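Local coordinates for Slr0280 protein (Synechocystis sp., PDB 5H3K) that is of unknown function but belongs to the phosphodiester glycosidase (NAGPA) family and so may cleave sugar phosphodiester linkages, at residues Trp177-Ala182 / Leu248-Leu253; Phe240-Gly245 / Ile261-Asp266. One frame throughout, in Å; residues are numbered along the deposited sequence.

Interaction 1 of 2, residues Trp177-Ala182 / Leu248-Leu253; sequences WQVSQA and LQVSTL
W177 spreads its indole over V250, and this pair dominates a contact between two edge strands, on facing sheets of a β-sandwich, whose segment axes run antiparallel and approach to 8.9 Å. No backbone bond crosses between them; side chains fill the gap. From CB the tryptophan turns at once: CG sits between the backbone N and the carbonyl carbon (chi1 56°), which sends the rings across to 248-253. The benzo end arrives first. CZ3 lies 3.5 Å from V250 CB, with CH2 equally near, and V250 CG1 stands 3.7 Å from the centroid of the six-membered ring, 20° off its normal, a CH-pi contact over the face. At the five-membered ring, NE1 comes 3.8 Å from T252 CG2, while T252 OG1 turns elsewhere, to the backbone N of F107. Along the strand, V179 CG2 meets L248 CD1 at 3.9 Å, one branched chain slanting across the other. Q181 closes the row: its extended chain carries OE1 to a water at 2.6 Å, which in turn accepts from L248 N at 3.0 Å, while NE2 binds the carbonyls of R183 and Y246. Broad and branched apolar residues suit the wide spacing, with an amide and water where the row turns polar. The chemistry is thus largely dispersive, and it buries W177 NE1 with no hydrogen-bond partner in the model.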
loop_
_atom_site.group_PDB
_atom_site.type_symbol
_atom_site.label_atom_id
_atom_site.label_comp_id
_atom_site.label_asym_id
_atom_site.label_seq_id
_atom_site.Cartn_x
_atom_site.Cartn_y
_atom_site.Cartn_z
ATOM N N TRP A 177 -20.964 -2.737 12.622
ATOM C CA TRP A 177 -20.835 -1.355 12.187
ATOM C C TRP A 177 -19.501 -1.117 11.490
ATOM O O TRP A 177 -18.558 -1.905 11.638
ATOM C CB TRP A 177 -21.005 -0.400 13.383
ATOM C CG TRP A 177 -20.043 -0.694 14.494
ATOM C CD1 TRP A 177 -20.210 -1.599 15.515
ATOM C CD2 TRP A 177 -18.752 -0.103 14.683
ATOM N NE1 TRP A 177 -19.100 -1.592 16.334
ATOM C CE2 TRP A 177 -18.200 -0.689 15.850
ATOM C CE3 TRP A 177 -18.019 0.863 13.988
ATOM C CZ2 TRP A 177 -16.934 -0.330 16.325
ATOM C CZ3 TRP A 177 -16.761 1.211 14.467
ATOM C CH2 TRP A 177 -16.231 0.611 15.623
ATOM N N GLN A 178 -19.435 -0.031 10.720
ATOM C CA GLN A 178 -18.198 0.396 10.090
ATOM C C GLN A 178 -18.157 1.919 10.083
ATOM O O GLN A 178 -19.187 2.578 10.296
ATOM C CB GLN A 178 -18.115 -0.150 8.663
ATOM C CG GLN A 178 -19.272 0.273 7.774
ATOM C CD GLN A 178 -19.252 -0.402 6.402
ATOM O OE1 GLN A 178 -18.799 0.181 5.415
ATOM N NE2 GLN A 178 -19.749 -1.632 6.339
ATOM N N VAL A 179 -16.970 2.481 9.865
ATOM C CA VAL A 179 -16.810 3.931 9.849
ATOM C C VAL A 179 -15.864 4.337 8.727
ATOM O O VAL A 179 -14.843 3.692 8.515
ATOM C CB VAL A 179 -16.348 4.480 11.242
ATOM C CG1 VAL A 179 -15.132 3.721 11.764
ATOM C CG2 VAL A 179 -16.080 5.994 11.188
ATOM N N SER A 180 -16.229 5.381 7.980
ATOM C CA SER A 180 -15.368 5.925 6.926
ATOM C C SER A 180 -15.264 7.453 7.066
ATOM O O SER A 180 -16.227 8.104 7.460
ATOM C CB SER A 180 -15.920 5.538 5.549
ATOM O OG SER A 180 -15.177 6.152 4.498
ATOM N N GLN A 181 -14.097 8.019 6.763
ATOM C CA GLN A 181 -13.913 9.467 6.838
ATOM C C GLN A 181 -13.100 9.995 5.667
ATOM O O GLN A 181 -12.064 9.428 5.301
ATOM C CB GLN A 181 -13.250 9.882 8.153
ATOM C CG GLN A 181 -13.018 11.408 8.272
ATOM C CD GLN A 181 -12.638 11.842 9.673
ATOM O OE1 GLN A 181 -12.539 11.022 10.582
ATOM N NE2 GLN A 181 -12.420 13.139 9.853
ATOM N N ALA A 182 -13.585 11.076 5.067
ATOM C CA ALA A 182 -12.843 11.777 4.024
ATOM C C ALA A 182 -12.789 13.231 4.405
ATOM O O ALA A 182 -13.810 13.917 4.337
ATOM C CB ALA A 182 -13.518 11.613 2.656
ATOM N N LEU A 248 -13.059 10.311 14.072
ATOM C CA LEU A 248 -13.947 9.552 14.944
ATOM C C LEU A 248 -13.200 8.386 15.570
ATOM O O LEU A 248 -12.443 7.694 14.899
ATOM C CB LEU A 248 -15.141 9.013 14.169
ATOM C CG LEU A 248 -16.027 10.041 13.484
ATOM C CD1 LEU A 248 -17.240 9.338 12.888
ATOM C CD2 LEU A 248 -16.453 11.108 14.493
ATOM N N GLN A 249 -13.400 8.180 16.864
ATOM C CA GLN A 249 -12.957 6.941 17.496
ATOM C C GLN A 249 -14.199 6.260 18.044
ATOM O O GLN A 249 -14.877 6.812 18.905
ATOM C CB GLN A 249 -11.956 7.223 18.617
ATOM C CG GLN A 249 -11.580 5.985 19.441
ATOM C CD GLN A 249 -10.576 6.298 20.547
ATOM O OE1 GLN A 249 -9.848 7.295 20.489
ATOM N NE2 GLN A 249 -10.534 5.439 21.561
ATOM N N VAL A 250 -14.499 5.069 17.533
ATOM C CA VAL A 250 -15.746 4.388 17.865
ATOM C C VAL A 250 -15.493 3.128 18.677
ATOM O O VAL A 250 -14.592 2.351 18.358
ATOM C CB VAL A 250 -16.521 4.008 16.588
ATOM C CG1 VAL A 250 -17.900 3.450 16.935
ATOM C CG2 VAL A 250 -16.663 5.215 15.690
ATOM N N SER A 251 -16.295 2.921 19.721
ATOM C CA SER A 251 -16.161 1.738 20.571
ATOM C C SER A 251 -17.522 1.264 21.062
ATOM O O SER A 251 -18.547 1.903 20.794
ATOM C CB SER A 251 -15.264 2.042 21.762
ATOM O OG SER A 251 -15.762 3.159 22.474
ATOM N N THR A 252 -17.539 0.141 21.779
ATOM C CA THR A 252 -18.799 -0.427 22.250
ATOM C C THR A 252 -18.824 -0.558 23.775
ATOM O O THR A 252 -17.776 -0.545 24.426
ATOM C CB THR A 252 -19.093 -1.793 21.607
ATOM O OG1 THR A 252 -18.122 -2.752 22.049
ATOM C CG2 THR A 252 -19.059 -1.691 20.085
ATOM N N LEU A 253 -20.031 -0.656 24.331
ATOM C CA LEU A 253 -20.234 -0.864 25.765
ATOM C C LEU A 253 -21.434 -1.775 25.948
ATOM O O LEU A 253 -22.196 -1.997 25.006
ATOM C CB LEU A 253 -20.490 0.465 26.478
ATOM C CG LEU A 253 -19.330 1.453 26.622
ATOM C CD1 LEU A 253 -19.789 2.750 27.273
ATOM C CD2 LEU A 253 -18.184 0.837 27.410
HETATM O O HOH W 1 -12.592 8.671 11.647
#

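Interaction 2 of 2, residues Phe240-Gly245 / Ile261-Asp266; sequences FQLPVG and IDARAD
From F240 to G245 and from I261 to A265 the chain runs in nearly the same direction, 22° apart, and the two segments draw together from L242 opposite A263 to G245 opposite A265, where the CA atoms are 5.7 Å apart. At the wide end F240 spans the gap. With CG anti to the carbonyl carbon (chi1 -73°), the ring is carried across to I261, which its far rim meets obliquely: CZ is 3.6 Å from I261 CG2 and 4.0 Å from I261 CD1. The β-branched isoleucine thus offers two methyls to one ring, a good match for a flat, buried group. An alanine at F240 would remove the ring and is likely to open a gap beside I261, leaving both of its methyls without their aromatic partner. Further along, L242 CD2 reaches A263 CB at 4.0 Å; as the two segments draw closer, the single methyl of A263 suffices.

The two segments belong to opposite sheets of a β-sandwich, each of four antiparallel strands, so these residues are part of its hydrophobic filling. Both segments leave their strands, after Q241 and after R264, and polar backbone takes over. G245 has a positive phi of 95°, at which a side chain would press on the V244 carbonyl O, so glycine suits the turn. A water donates to both G245 O, at 3.0 Å, and A265 O, at 2.8 Å, pinning one loop to the other. The R264 side chain starts away from F240-G245, and its guanidinium grips D266 side-on within its own segment: NE bonds OD1 at 2.9 Å, with OD1 in the guanidinium plane, and NH2 bonds OD2. R264 also makes a cation-pi contact with W163.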
loop_
_atom_site.group_PDB
_atom_site.type_symbol
_atom_site.label_atom_id
_atom_site.label_comp_id
_atom_site.label_asym_id
_atom_site.label_seq_id
_atom_site.Cartn_x
_atom_site.Cartn_y
_atom_site.Cartn_z
ATOM N N PHE A 240 -21.490 12.701 9.904
ATOM C CA PHE A 240 -20.817 13.743 10.681
ATOM C C PHE A 240 -20.153 14.792 9.816
ATOM O O PHE A 240 -19.485 14.475 8.821
ATOM C CB PHE A 240 -19.727 13.136 11.577
ATOM C CG PHE A 240 -20.261 12.367 12.752
ATOM C CD1 PHE A 240 -20.631 11.034 12.618
ATOM C CD2 PHE A 240 -20.397 12.979 13.991
ATOM C CE1 PHE A 240 -21.136 10.319 13.713
ATOM C CE2 PHE A 240 -20.895 12.272 15.095
ATOM C CZ PHE A 240 -21.262 10.942 14.955
ATOM N N GLN A 241 -20.310 16.045 10.230
ATOM C CA GLN A 241 -19.495 17.139 9.736
ATOM C C GLN A 241 -18.559 17.561 10.876
ATOM O O GLN A 241 -19.000 18.078 11.905
ATOM C CB GLN A 241 -20.374 18.309 9.304
ATOM C CG GLN A 241 -19.597 19.466 8.689
ATOM C CD GLN A 241 -19.094 19.149 7.287
ATOM O OE1 GLN A 241 -19.776 18.469 6.514
ATOM N NE2 GLN A 241 -17.898 19.635 6.955
ATOM N N LEU A 242 -17.264 17.333 10.701
ATOM C CA LEU A 242 -16.303 17.536 11.789
ATOM C C LEU A 242 -15.438 18.765 11.580
ATOM O O LEU A 242 -15.121 19.115 10.443
ATOM C CB LEU A 242 -15.385 16.314 11.910
ATOM C CG LEU A 242 -16.073 14.986 12.220
ATOM C CD1 LEU A 242 -15.083 13.826 12.165
ATOM C CD2 LEU A 242 -16.759 15.052 13.577
ATOM N N PRO A 243 -15.036 19.417 12.681
ATOM C CA PRO A 243 -14.007 20.457 12.601
ATOM C C PRO A 243 -12.738 19.871 11.983
ATOM O O PRO A 243 -12.464 18.672 12.153
ATOM C CB PRO A 243 -13.749 20.810 14.070
ATOM C CG PRO A 243 -14.989 20.396 14.798
ATOM C CD PRO A 243 -15.510 19.195 14.057
ATOM N N VAL A 244 -11.992 20.696 11.256
ATOM C CA VAL A 244 -10.733 20.268 10.658
ATOM C C VAL A 244 -9.830 19.632 11.711
ATOM O O VAL A 244 -9.696 20.158 12.810
ATOM C CB VAL A 244 -9.996 21.455 10.013
ATOM C CG1 VAL A 244 -8.547 21.086 9.698
ATOM C CG2 VAL A 244 -10.719 21.915 8.742
ATOM N N GLY A 245 -9.239 18.488 11.383
ATOM C CA GLY A 245 -8.326 17.828 12.295
ATOM C C GLY A 245 -8.969 16.751 13.155
ATOM O O GLY A 245 -8.275 15.888 13.688
ATOM N N ILE A 261 -19.504 7.004 19.934
ATOM C CA ILE A 261 -18.773 7.691 18.865
ATOM C C ILE A 261 -18.099 8.947 19.393
ATOM O O ILE A 261 -18.764 9.929 19.715
ATOM C CB ILE A 261 -19.706 8.079 17.708
ATOM C CG1 ILE A 261 -20.404 6.839 17.151
ATOM C CG2 ILE A 261 -18.927 8.799 16.612
ATOM C CD1 ILE A 261 -21.627 7.167 16.277
ATOM N N ASP A 262 -16.775 8.919 19.489
ATOM C CA ASP A 262 -16.043 10.065 20.006
ATOM C C ASP A 262 -15.398 10.851 18.858
ATOM O O ASP A 262 -14.752 10.269 17.981
ATOM C CB ASP A 262 -14.976 9.615 21.009
ATOM C CG ASP A 262 -15.570 8.991 22.260
ATOM O OD1 ASP A 262 -16.633 9.449 22.709
ATOM O OD2 ASP A 262 -14.968 8.043 22.802
ATOM N N ALA A 263 -15.589 12.167 18.860
ATOM C CA ALA A 263 -14.915 13.043 17.898
ATOM C C ALA A 263 -13.756 13.744 18.601
ATOM O O ALA A 263 -13.963 14.494 19.555
ATOM C CB ALA A 263 -15.887 14.058 17.310
ATOM N N ARG A 264 -12.533 13.490 18.142
ATOM C CA ARG A 264 -11.345 14.048 18.788
ATOM C C ARG A 264 -10.183 14.123 17.799
ATOM O O ARG A 264 -10.191 13.440 16.768
ATOM C CB ARG A 264 -10.961 13.209 20.022
ATOM C CG ARG A 264 -10.580 11.767 19.697
ATOM C CD ARG A 264 -10.507 10.887 20.947
ATOM N NE ARG A 264 -9.547 11.403 21.918
ATOM C CZ ARG A 264 -9.402 10.926 23.149
ATOM N NH1 ARG A 264 -10.151 9.914 23.561
ATOM N NH2 ARG A 264 -8.511 11.467 23.966
ATOM N N ALA A 265 -9.182 14.941 18.121
ATOM C CA ALA A 265 -8.026 15.114 17.249
ATOM C C ALA A 265 -6.911 14.097 17.525
ATOM O O ALA A 265 -6.112 13.789 16.642
ATOM C CB ALA A 265 -7.489 16.535 17.349
ATOM N N ASP A 266 -6.847 13.580 18.747
ATOM C CA ASP A 266 -5.792 12.620 19.084
ATOM C C ASP A 266 -6.265 11.167 18.923
ATOM O O ASP A 266 -6.579 10.481 19.899
ATOM C CB ASP A 266 -5.248 12.880 20.493
ATOM C CG ASP A 266 -6.344 12.925 21.542
ATOM O OD1 ASP A 266 -7.477 13.337 21.209
ATOM O OD2 ASP A 266 -6.073 12.540 22.699
HETATM O O HOH W 2 -5.652 14.517 14.026
#

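How the interactions relate
Interactions 1 and 2 join the same two sheets, their centres 11 Å apart. L248 belongs to both: its CD1, engaged in interaction 1, also lies 3.8 Å from F240 CD1 of interaction 2. Strands 247-253 and 258-264 are neighbours in one sheet, with Q249 N 2.7 Å from D262 O in a probable hydrogen bond. At the loop end, Q181 NE2 comes within 3.6 Å of L242 CD1. Segment 177-182 also touches the region assigned to the phosphodiester glycosidase family, where S594 OG bonds Q181 N and T597 packs on A182.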